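Local coordinates for 1,3-alpha-isomaltosidase (Kribbella flavida DSM 17836, PDB 5X3I), which hydrolyses the alpha-1,3-glucosidic linkages of the cyclic tetrasaccharide cyclobis-(1-6)-alpha-nigerosyl to yield isomaltose, at residues A[471-475]-A[519-523]; A[204-208]-A[494-498]; A[530-534]-A[559-563]; A[393-397]-A[452-456]. The protein carries 1 engineered substitution. All blocks are in the same frame, centred on the assembly; numbering follows the deposited sequence.

In the fold
Contact 1 lies at the active site of a family 31 TIM barrel and holds Ala471, the engineered replacement for the inferred nucleophile. Its centre is about 8 Å from that of contact 2, where the galactose mutarotase-like domain meets the barrel; Gly473 O packs against Tyr496 and Pro497. Contact 3, about 12 Å from contact 1 between centres, continues the barrel sheet: Ser519 N lies 2.8 Å from Ile531 O, a probable hydrogen bond. Contact 4, about 14 Å from contact 1, joins the loop after strand 388-393 to the region of helix 446-454, and Ala471 N lies 3.0 Å from Gln393 O. Contacts 3 and 4, about 21 Å apart between centres, do not touch.

Contact 1. Residues A[471-475]-A[519-523]; sequences AGGEH and SRAGF. Engineered in segment 471-475: Ala471 (natural residue Asp).
Arg520 grips the carboxylate of Glu474 side-on in a bidentate salt bridge. NE reaches OE2 at 2.7 Å along its syn lone pair, and NH2 gives OE1 a straighter bond of 3.1 Å (175°). Both oxygens lie close to the guanidinium plane, but the carboxylate is turned 34° against it. The Arg520 chain sets out between its backbone N and carbonyl carbon (chi1 73°) and then runs extended to NE, which carries the head group across to Glu474. Gly472 N lies over one guanidinium face, 3.4 Å above the plane and toward the rim. Glycine suits this place because phi is positive and a CB would collide with His475 NE2. The methyl of Ala521 packs close, its CB 3.4 Å from Glu474 OE2 and 3.5 Å from Gly472 O, probably leaving little room for a longer side chain on this line. A water ties the two backbones together, donating to Gly472 O and accepting from Ala521 N.

Glu474 is assigned to the active site by similarity, and Ala471 is an engineered replacement for the aspartate inferred to be the nucleophile. Arg520 NH1 hydrogen-bonds a glycerol, probably from the crystallisation liquor, and forms a long, weak ion pair with Asp536, the inferred proton donor. These loops follow barrel strands 467-470 and 517-519; Trp533 of strand 531-533 packs on Arg520, and Pro497 of helix 496-510 touches Ala521.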
loop_
_atom_site.group_PDB
_atom_site.type_symbol
_atom_site.label_atom_id
_atom_site.label_comp_id
_atom_site.label_asym_id
_atom_site.label_seq_id
_atom_site.Cartn_x
_atom_site.Cartn_y
_atom_site.Cartn_z
ATOM N N ALA A 471 9.212 3.208 0.518
ATOM C CA ALA A 471 7.973 3.917 0.767
ATOM C C ALA A 471 7.436 4.490 -0.538
ATOM O O ALA A 471 8.195 4.697 -1.459
ATOM C CB ALA A 471 8.178 4.981 1.799
ATOM N N GLY A 472 6.134 4.737 -0.607
ATOM C CA GLY A 472 5.544 5.391 -1.766
ATOM C C GLY A 472 5.486 4.501 -2.988
ATOM O O GLY A 472 5.370 3.288 -2.871
ATOM N N GLY A 473 5.582 5.104 -4.163
ATOM C CA GLY A 473 5.389 4.385 -5.407
ATOM C C GLY A 473 3.995 4.516 -6.032
ATOM O O GLY A 473 3.733 3.928 -7.077
ATOM N N GLU A 474 3.114 5.291 -5.400
ATOM C CA GLU A 474 1.739 5.501 -5.891
ATOM C C GLU A 474 1.614 6.737 -6.775
ATOM O O GLU A 474 0.516 7.137 -7.122
ATOM C CB GLU A 474 0.752 5.638 -4.727
ATOM C CG GLU A 474 0.875 4.571 -3.653
ATOM C CD GLU A 474 1.856 4.961 -2.553
ATOM O OE1 GLU A 474 2.579 5.959 -2.725
ATOM O OE2 GLU A 474 1.875 4.274 -1.513
ATOM N N HIS A 475 2.742 7.365 -7.085
ATOM C CA HIS A 475 2.761 8.748 -7.553
ATOM C C HIS A 475 2.340 8.955 -9.005
ATOM O O HIS A 475 2.142 10.090 -9.414
ATOM C CB HIS A 475 4.165 9.337 -7.371
ATOM C CG HIS A 475 4.856 8.873 -6.125
ATOM N ND1 HIS A 475 4.516 9.324 -4.869
ATOM C CD2 HIS A 475 5.849 7.970 -5.939
ATOM C CE1 HIS A 475 5.280 8.734 -3.967
ATOM N NE2 HIS A 475 6.099 7.908 -4.593
ATOM N N SER A 519 7.611 -2.294 2.157
ATOM C CA SER A 519 6.801 -1.468 1.243
ATOM C C SER A 519 5.353 -1.352 1.715
ATOM O O SER A 519 4.840 -2.276 2.311
ATOM C CB SER A 519 6.802 -2.056 -0.171
ATOM O OG SER A 519 8.095 -2.304 -0.669
ATOM N N ARG A 520 4.728 -0.195 1.545
ATOM C CA ARG A 520 3.279 -0.067 1.714
ATOM C C ARG A 520 2.476 -0.405 0.445
ATOM O O ARG A 520 1.387 -0.946 0.523
ATOM C CB ARG A 520 2.924 1.326 2.228
ATOM C CG ARG A 520 3.045 2.449 1.212
ATOM C CD ARG A 520 2.872 3.806 1.864
ATOM N NE ARG A 520 2.881 4.868 0.872
ATOM C CZ ARG A 520 3.101 6.150 1.134
ATOM N NH1 ARG A 520 3.363 6.548 2.373
ATOM N NH2 ARG A 520 3.065 7.036 0.145
ATOM N N ALA A 521 3.038 -0.081 -0.716
ATOM C CA ALA A 521 2.309 -0.096 -1.974
ATOM C C ALA A 521 2.665 -1.300 -2.815
ATOM O O ALA A 521 3.774 -1.814 -2.740
ATOM C CB ALA A 521 2.572 1.164 -2.755
ATOM N N GLY A 522 1.694 -1.772 -3.589
ATOM C CA GLY A 522 1.916 -2.904 -4.458
ATOM C C GLY A 522 0.714 -3.242 -5.317
ATOM O O GLY A 522 -0.270 -2.499 -5.357
ATOM N N PHE A 523 0.805 -4.377 -5.990
ATOM C CA PHE A 523 -0.215 -4.838 -6.913
ATOM C C PHE A 523 0.013 -6.324 -7.089
ATOM O O PHE A 523 0.856 -6.910 -6.410
ATOM C CB PHE A 523 -0.130 -4.110 -8.265
ATOM C CG PHE A 523 -1.402 -4.187 -9.095
ATOM C CD1 PHE A 523 -2.540 -3.503 -8.703
ATOM C CD2 PHE A 523 -1.451 -4.948 -10.257
ATOM C CE1 PHE A 523 -3.707 -3.569 -9.464
ATOM C CE2 PHE A 523 -2.618 -5.029 -11.018
ATOM C CZ PHE A 523 -3.740 -4.334 -10.622
HETATM O O HOH W 1 5.579 1.515 -0.841
#

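Contact 2. Residues A[204-208]-A[494-498]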
loop_
_atom_site.group_PDB
_atom_site.type_symbol
_atom_site.label_atom_id
_atom_site.label_comp_id
_atom_site.label_asym_id
_atom_site.label_seq_id
_atom_site.Cartn_x
_atom_site.Cartn_y
_atom_site.Cartn_z
ATOM N N ASP A 204 -13.078 -0.984 -5.757
ATOM C CA ASP A 204 -12.308 -1.099 -6.983
ATOM C C ASP A 204 -10.861 -1.530 -6.699
ATOM O O ASP A 204 -10.488 -1.694 -5.550
ATOM C CB ASP A 204 -12.348 0.221 -7.759
ATOM C CG ASP A 204 -11.663 1.386 -7.035
ATOM O OD1 ASP A 204 -11.247 1.265 -5.866
ATOM O OD2 ASP A 204 -11.560 2.460 -7.662
ATOM N N ALA A 205 -10.076 -1.760 -7.746
ATOM C CA ALA A 205 -8.671 -2.040 -7.546
ATOM C C ALA A 205 -7.819 -1.044 -8.300
ATOM O O ALA A 205 -7.623 -1.177 -9.509
ATOM C CB ALA A 205 -8.366 -3.448 -8.005
ATOM N N VAL A 206 -7.246 -0.099 -7.566
ATOM C CA VAL A 206 -6.305 0.845 -8.134
ATOM C C VAL A 206 -5.347 1.311 -7.035
ATOM O O VAL A 206 -5.765 1.621 -5.915
ATOM C CB VAL A 206 -7.031 2.059 -8.796
ATOM C CG1 VAL A 206 -7.936 2.789 -7.801
ATOM C CG2 VAL A 206 -6.034 3.009 -9.413
ATOM N N VAL A 207 -4.073 1.426 -7.380
ATOM C CA VAL A 207 -3.081 1.817 -6.394
ATOM C C VAL A 207 -3.302 3.273 -6.045
ATOM O O VAL A 207 -3.338 4.130 -6.923
ATOM C CB VAL A 207 -1.651 1.609 -6.910
ATOM C CG1 VAL A 207 -0.640 2.175 -5.920
ATOM C CG2 VAL A 207 -1.400 0.131 -7.164
ATOM N N PHE A 208 -3.471 3.550 -4.762
ATOM C CA PHE A 208 -3.694 4.921 -4.332
ATOM C C PHE A 208 -3.143 5.146 -2.945
ATOM O O PHE A 208 -3.271 4.278 -2.085
ATOM C CB PHE A 208 -5.194 5.241 -4.351
ATOM C CG PHE A 208 -5.534 6.609 -3.849
ATOM C CD1 PHE A 208 -5.263 7.727 -4.613
ATOM C CD2 PHE A 208 -6.140 6.775 -2.620
ATOM C CE1 PHE A 208 -5.590 8.987 -4.161
ATOM C CE2 PHE A 208 -6.464 8.030 -2.157
ATOM C CZ PHE A 208 -6.192 9.138 -2.924
ATOM N N ASN A 494 -0.299 1.094 -12.043
ATOM C CA ASN A 494 -0.526 0.131 -10.984
ATOM C C ASN A 494 0.668 -0.816 -10.798
ATOM O O ASN A 494 0.870 -1.347 -9.715
ATOM C CB ASN A 494 -1.794 -0.696 -11.247
ATOM C CG ASN A 494 -3.076 0.060 -10.926
ATOM O OD1 ASN A 494 -3.102 0.937 -10.069
ATOM N ND2 ASN A 494 -4.156 -0.307 -11.601
ATOM N N LEU A 495 1.436 -1.033 -11.860
ATOM C CA LEU A 495 2.587 -1.926 -11.794
ATOM C C LEU A 495 3.815 -1.270 -11.155
ATOM O O LEU A 495 4.710 -1.975 -10.698
ATOM C CB LEU A 495 2.967 -2.437 -13.184
ATOM C CG LEU A 495 1.996 -3.389 -13.890
ATOM C CD1 LEU A 495 2.558 -3.792 -15.239
ATOM C CD2 LEU A 495 1.719 -4.624 -13.047
ATOM N N TYR A 496 3.843 0.064 -11.136
ATOM C CA TYR A 496 5.017 0.795 -10.682
ATOM C C TYR A 496 5.539 0.327 -9.317
ATOM O O TYR A 496 6.712 0.056 -9.222
ATOM C CB TYR A 496 4.776 2.309 -10.632
ATOM C CG TYR A 496 6.081 3.058 -10.436
ATOM C CD1 TYR A 496 6.889 3.363 -11.514
ATOM C CD2 TYR A 496 6.517 3.415 -9.167
ATOM C CE1 TYR A 496 8.080 4.022 -11.350
ATOM C CE2 TYR A 496 7.716 4.068 -8.984
ATOM C CZ TYR A 496 8.495 4.364 -10.077
ATOM O OH TYR A 496 9.669 5.031 -9.903
ATOM N N PRO A 497 4.681 0.217 -8.281
ATOM C CA PRO A 497 5.239 -0.207 -6.989
ATOM C C PRO A 497 5.815 -1.626 -6.996
ATOM O O PRO A 497 6.706 -1.890 -6.187
ATOM C CB PRO A 497 4.046 -0.118 -6.032
ATOM C CG PRO A 497 2.817 -0.192 -6.937
ATOM C CD PRO A 497 3.246 0.543 -8.170
ATOM N N VAL A 498 5.325 -2.500 -7.876
ATOM C CA VAL A 498 5.923 -3.817 -8.054
ATOM C C VAL A 498 7.366 -3.714 -8.570
ATOM O O VAL A 498 8.270 -4.317 -7.990
ATOM C CB VAL A 498 5.133 -4.710 -9.036
ATOM C CG1 VAL A 498 5.640 -6.156 -8.920
ATOM C CG2 VAL A 498 3.629 -4.637 -8.769
HETATM O O HOH W 2 -2.645 3.756 -10.219
#
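The flat amide of Asn494 receives the backbone N-H of Val207 obliquely, from above the carbonyl plane. The bond from Val207 N to Asn494 OD1 is 2.9 Å long and almost straight at hydrogen (175°), yet the donor stands 37° out of the plane and so misses the lone pairs. At the other end of the amide, ND2 donates to Ser244 O, so two backbone groups together fix the rotation of the head group. Methyls crowd the oxygen as well: CG2 of Val207 lies 3.5 Å from OD1, and CG2 of Val206, whose side chain crosses Asn494 at about a right angle, lies 3.6 Å from it. A water 2.9 Å from OD1 is placed to donate to it, although it has other acceptors to serve.

The contact joins two domains of the family 31 enzyme: segment 204-208 leaves an edge strand of the galactose mutarotase-like domain, while segment 494-498 leads into helix 496-510 of the TIM barrel. Asparagine suits the junction because a single short side chain offers both an acceptor and a donor. With an alanine here, Val207 N and Ser244 O would probably both lose their side-chain partner.

Val207 turns CG2 beside its own backbone N (chi1 174° for CG1), placing the methyl next to the bonded amide and 4.2 Å from Pro497 CG. Proline is tolerated early in a helix, where its missing N-H costs no helical bond. On the active-site side, Val207 also packs against Glu474.

Contact 3. Residues A[530-534]-A[559-563]; sequences GIFWA and IVYWG
Ile531 and Tyr561, and Phe532 and Trp562, line up across neighbouring parallel strands of the TIM barrel, joined by helix 541-556 into one beta-alpha-beta unit. The backbones interlock through bonds from Phe532 N to Tyr561 O (2.9 Å), from Gly563 N to Phe532 O (3.0 Å) and from Ala534 N to Gly563 O, the last more bent at 131°.

Around this ladder the shapes fit in pairs. Ile531 lays both branches against Tyr561: CG1 meets CB at 3.9 Å and CG2 lies 3.3 Å from the carbonyl O, while the Tyr561 ring runs off to bond Leu294 N through its hydroxyl. Ile559 sets its CG2 methyl against CD1 of Phe532 at 3.8 Å, the two side chains crossing at about a right angle. The indole of Trp562 swings its CG opposite the backbone N (chi1 173°), which brings its six-membered ring beside the end of strand 531-533, where CZ2 meets CB of Ala534 at 3.9 Å. Alanine offers a methyl small enough to lie there. The indole N-H goes to Glu191 OE2. Replacing Trp562 by an alanine would probably open a gap beside Ala534 and leave Glu191 without its indole donor.

Trp533 points to the other face, toward the active site, stacked on Phe518 and in cation-pi contact with Lys469. Its paired residue, Gly563, brings no side chain, and the strands come close here: Trp533 CA lies 3.1 Å from Gly563 O in a CA-H...O contact.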
loop_
_atom_site.group_PDB
_atom_site.type_symbol
_atom_site.label_atom_id
_atom_site.label_comp_id
_atom_site.label_asym_id
_atom_site.label_seq_id
_atom_site.Cartn_x
_atom_site.Cartn_y
_atom_site.Cartn_z
ATOM N N GLY A 530 9.829 -8.827 -1.021
ATOM C CA GLY A 530 9.953 -8.245 0.296
ATOM C C GLY A 530 8.778 -8.289 1.245
ATOM O O GLY A 530 7.942 -9.182 1.221
ATOM N N ILE A 531 8.752 -7.285 2.108
ATOM C CA ILE A 531 7.848 -7.200 3.229
ATOM C C ILE A 531 6.919 -6.006 3.012
ATOM O O ILE A 531 7.282 -5.046 2.333
ATOM C CB ILE A 531 8.637 -7.043 4.546
ATOM C CG1 ILE A 531 9.671 -8.173 4.677
ATOM C CG2 ILE A 531 7.732 -7.026 5.741
ATOM C CD1 ILE A 531 10.527 -8.070 5.892
ATOM N N PHE A 532 5.729 -6.074 3.595
ATOM C CA PHE A 532 4.722 -5.044 3.419
ATOM C C PHE A 532 4.169 -4.611 4.763
ATOM O O PHE A 532 4.060 -5.411 5.687
ATOM C CB PHE A 532 3.620 -5.546 2.472
ATOM C CG PHE A 532 4.139 -5.839 1.096
ATOM C CD1 PHE A 532 4.718 -7.063 0.807
ATOM C CD2 PHE A 532 4.145 -4.861 0.124
ATOM C CE1 PHE A 532 5.254 -7.312 -0.419
ATOM C CE2 PHE A 532 4.684 -5.116 -1.119
ATOM C CZ PHE A 532 5.238 -6.355 -1.383
ATOM N N TRP A 533 3.864 -3.328 4.883
ATOM C CA TRP A 533 3.174 -2.849 6.062
ATOM C C TRP A 533 1.945 -2.035 5.648
ATOM O O TRP A 533 1.886 -1.499 4.543
ATOM C CB TRP A 533 4.115 -2.037 6.973
ATOM C CG TRP A 533 4.114 -0.553 6.788
ATOM C CD1 TRP A 533 3.436 0.367 7.540
ATOM C CD2 TRP A 533 4.855 0.197 5.816
ATOM N NE1 TRP A 533 3.695 1.632 7.091
ATOM C CE2 TRP A 533 4.570 1.560 6.038
ATOM C CE3 TRP A 533 5.737 -0.151 4.784
ATOM C CZ2 TRP A 533 5.119 2.577 5.252
ATOM C CZ3 TRP A 533 6.284 0.858 4.007
ATOM C CH2 TRP A 533 5.961 2.209 4.240
ATOM N N ALA A 534 0.985 -1.944 6.558
ATOM C CA ALA A 534 -0.362 -1.464 6.251
ATOM C C ALA A 534 -0.459 0.037 5.979
ATOM O O ALA A 534 -1.530 0.520 5.668
ATOM C CB ALA A 534 -1.306 -1.839 7.366
ATOM N N ILE A 559 0.296 -12.400 0.363
ATOM C CA ILE A 559 1.259 -11.497 0.955
ATOM C C ILE A 559 1.601 -12.106 2.313
ATOM O O ILE A 559 0.801 -12.092 3.246
ATOM C CB ILE A 559 0.715 -10.067 1.132
ATOM C CG1 ILE A 559 0.325 -9.436 -0.213
ATOM C CG2 ILE A 559 1.731 -9.191 1.892
ATOM C CD1 ILE A 559 1.446 -9.242 -1.187
ATOM N N VAL A 560 2.819 -12.616 2.402
ATOM C CA VAL A 560 3.246 -13.428 3.541
ATOM C C VAL A 560 3.785 -12.553 4.668
ATOM O O VAL A 560 3.303 -12.611 5.797
ATOM C CB VAL A 560 4.288 -14.475 3.145
ATOM C CG1 VAL A 560 4.740 -15.262 4.370
ATOM C CG2 VAL A 560 3.694 -15.431 2.112
ATOM N N TYR A 561 4.826 -11.786 4.380
ATOM C CA TYR A 561 5.413 -10.999 5.427
ATOM C C TYR A 561 4.758 -9.628 5.479
ATOM O O TYR A 561 5.086 -8.716 4.726
ATOM C CB TYR A 561 6.911 -10.849 5.169
ATOM C CG TYR A 561 7.659 -12.154 5.011
ATOM C CD1 TYR A 561 7.767 -12.777 3.770
ATOM C CD2 TYR A 561 8.272 -12.753 6.102
ATOM C CE1 TYR A 561 8.448 -13.954 3.631
ATOM C CE2 TYR A 561 8.951 -13.925 5.975
ATOM C CZ TYR A 561 9.046 -14.526 4.744
ATOM O OH TYR A 561 9.739 -15.692 4.636
ATOM N N TRP A 562 3.938 -9.460 6.495
ATOM C CA TRP A 562 3.084 -8.300 6.619
ATOM C C TRP A 562 3.054 -7.837 8.057
ATOM O O TRP A 562 3.047 -8.640 8.984
ATOM C CB TRP A 562 1.665 -8.611 6.128
ATOM C CG TRP A 562 0.683 -7.509 6.387
ATOM C CD1 TRP A 562 0.271 -6.556 5.509
ATOM C CD2 TRP A 562 0.013 -7.237 7.617
ATOM N NE1 TRP A 562 -0.633 -5.713 6.110
ATOM C CE2 TRP A 562 -0.803 -6.110 7.408
ATOM C CE3 TRP A 562 0.006 -7.851 8.870
ATOM C CZ2 TRP A 562 -1.604 -5.576 8.407
ATOM C CZ3 TRP A 562 -0.795 -7.318 9.861
ATOM C CH2 TRP A 562 -1.584 -6.190 9.620
ATOM N N GLY A 563 2.984 -6.528 8.224
ATOM C CA GLY A 563 2.922 -5.899 9.527
ATOM C C GLY A 563 2.225 -4.554 9.418
ATOM O O GLY A 563 1.695 -4.209 8.363
HETATM O O HOH W 3 5.312 -10.660 1.844
#

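Contact 4. Residues A[393-397]-A[452-456]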
loop_
_atom_site.group_PDB
_atom_site.type_symbol
_atom_site.label_atom_id
_atom_site.label_comp_id
_atom_site.label_asym_id
_atom_site.label_seq_id
_atom_site.Cartn_x
_atom_site.Cartn_y
_atom_site.Cartn_z
ATOM N N GLN A 393 13.506 4.898 1.595
ATOM C CA GLN A 393 13.616 5.228 0.187
ATOM C C GLN A 393 12.277 5.713 -0.367
ATOM O O GLN A 393 11.211 5.352 0.145
ATOM C CB GLN A 393 14.083 4.021 -0.617
ATOM C CG GLN A 393 15.522 3.637 -0.396
ATOM C CD GLN A 393 16.460 4.610 -1.069
ATOM O OE1 GLN A 393 16.636 4.576 -2.281
ATOM N NE2 GLN A 393 17.050 5.496 -0.283
ATOM N N ILE A 394 12.359 6.531 -1.410
ATOM C CA ILE A 394 11.201 6.998 -2.156
ATOM C C ILE A 394 11.577 6.990 -3.644
ATOM O O ILE A 394 12.694 7.332 -3.991
ATOM C CB ILE A 394 10.766 8.415 -1.671
ATOM C CG1 ILE A 394 9.454 8.861 -2.324
ATOM C CG2 ILE A 394 11.874 9.436 -1.890
ATOM C CD1 ILE A 394 8.221 8.280 -1.671
ATOM N N PRO A 395 10.648 6.595 -4.535
ATOM C CA PRO A 395 11.023 6.555 -5.954
ATOM C C PRO A 395 10.747 7.881 -6.652
ATOM O O PRO A 395 9.927 7.931 -7.575
ATOM C CB PRO A 395 10.128 5.451 -6.512
ATOM C CG PRO A 395 8.874 5.582 -5.686
ATOM C CD PRO A 395 9.323 5.995 -4.303
ATOM N N LEU A 396 11.410 8.932 -6.190
ATOM C CA LEU A 396 11.213 10.286 -6.689
ATOM C C LEU A 396 12.522 11.055 -6.677
ATOM O O LEU A 396 13.293 10.951 -5.726
ATOM C CB LEU A 396 10.185 11.034 -5.842
ATOM C CG LEU A 396 8.749 10.513 -5.873
ATOM C CD1 LEU A 396 7.893 11.213 -4.822
ATOM C CD2 LEU A 396 8.181 10.698 -7.267
ATOM N N GLN A 397 12.745 11.830 -7.725
ATOM C CA GLN A 397 13.899 12.697 -7.829
ATOM C C GLN A 397 13.455 14.155 -7.814
ATOM O O GLN A 397 12.868 14.632 -8.781
ATOM C CB GLN A 397 14.672 12.396 -9.102
ATOM C CG GLN A 397 16.001 13.104 -9.202
ATOM C CD GLN A 397 17.030 12.503 -8.259
ATOM O OE1 GLN A 397 16.864 11.389 -7.793
ATOM N NE2 GLN A 397 18.080 13.251 -7.967
ATOM N N TRP A 452 19.324 3.663 -11.240
ATOM C CA TRP A 452 18.755 4.208 -10.009
ATOM C C TRP A 452 19.359 3.568 -8.748
ATOM O O TRP A 452 19.793 4.265 -7.839
ATOM C CB TRP A 452 17.236 4.015 -9.994
ATOM C CG TRP A 452 16.536 4.665 -8.836
ATOM C CD1 TRP A 452 15.985 4.046 -7.764
ATOM C CD2 TRP A 452 16.292 6.062 -8.661
ATOM N NE1 TRP A 452 15.413 4.971 -6.923
ATOM C CE2 TRP A 452 15.596 6.217 -7.453
ATOM C CE3 TRP A 452 16.597 7.196 -9.410
ATOM C CZ2 TRP A 452 15.194 7.467 -6.974
ATOM C CZ3 TRP A 452 16.209 8.441 -8.925
ATOM C CH2 TRP A 452 15.513 8.562 -7.721
ATOM N N THR A 453 19.360 2.242 -8.713
ATOM C CA THR A 453 19.841 1.516 -7.549
ATOM C C THR A 453 21.363 1.639 -7.400
ATOM O O THR A 453 21.879 1.536 -6.288
ATOM C CB THR A 453 19.443 0.016 -7.593
ATOM O OG1 THR A 453 19.936 -0.593 -8.787
ATOM C CG2 THR A 453 17.912 -0.140 -7.541
ATOM N N GLU A 454 22.072 1.878 -8.503
ATOM C CA GLU A 454 23.531 1.991 -8.447
ATOM C C GLU A 454 23.953 3.105 -7.492
ATOM O O GLU A 454 24.985 3.023 -6.865
ATOM C CB GLU A 454 24.131 2.240 -9.834
ATOM C CG GLU A 454 25.653 2.179 -9.877
ATOM C CD GLU A 454 26.221 0.785 -9.617
ATOM O OE1 GLU A 454 25.464 -0.208 -9.601
ATOM O OE2 GLU A 454 27.445 0.687 -9.438
ATOM N N LYS A 455 23.129 4.137 -7.378
ATOM C CA LYS A 455 23.422 5.246 -6.477
ATOM C C LYS A 455 23.384 4.809 -5.011
ATOM O O LYS A 455 24.045 5.410 -4.163
ATOM C CB LYS A 455 22.431 6.394 -6.721
ATOM C CG LYS A 455 22.414 6.864 -8.182
ATOM C CD LYS A 455 21.621 8.140 -8.376
ATOM C CE LYS A 455 21.598 8.546 -9.859
ATOM N NZ LYS A 455 22.961 8.670 -10.428
ATOM N N ARG A 456 22.613 3.760 -4.733
ATOM C CA ARG A 456 22.484 3.221 -3.388
ATOM C C ARG A 456 23.459 2.059 -3.089
ATOM O O ARG A 456 23.510 1.567 -1.958
ATOM C CB ARG A 456 21.050 2.742 -3.152
ATOM C CG ARG A 456 19.994 3.847 -3.017
ATOM C CD ARG A 456 19.539 4.439 -4.349
ATOM N NE ARG A 456 18.475 5.403 -4.098
ATOM C CZ ARG A 456 18.070 6.349 -4.936
ATOM N NH1 ARG A 456 18.614 6.483 -6.144
ATOM N NH2 ARG A 456 17.104 7.167 -4.549
HETATM O O HOH W 4 14.349 4.943 -4.138
HETATM O O HOH W 5 15.133 7.334 -2.262
HETATM O O HOH W 6 18.398 9.705 -6.134
#
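The loop beside the active site, after barrel strand 388-393, makes an inverse gamma turn centred on Pro395 and is met by Trp452 of helix 446-454 and by Arg456, which follows it in the chain. Arg456 NE donates to Gln393 OE1 at 2.7 Å, on a lone pair in the carbonyl plane, although amide and guanidinium stand 80° apart. Glutamine suits this place because one amide can accept from Arg456 through OE1 and donate to Ile342 O through NE2. Arg456 bends at chi2 (79°), folding its guanidinium over a face of the Trp452 indole, with NH1 3.3 Å above the ring centre; the same NH1 bonds Trp452 O at 3.0 Å. The indole's outer rim meets oxygens of the loop near its plane: Gln397 OE1 is 3.1 Å from Trp452 CH2, its amide perpendicular to the ring, and Leu396 O stands 3.8 Å from that same atom. Waters bridge the polar atoms: one accepts from Trp452 NE1 at 3.0 Å, and another takes N-H groups from both Ile394 N and Arg456 NH2.

Gln393 bonds through its backbone to Lys469 and Ala471. Pro395 packs on Tyr496 and Tyr500 of helix 496-510, and Trp452 and Gln397 both touch Met413 of helix 404-415.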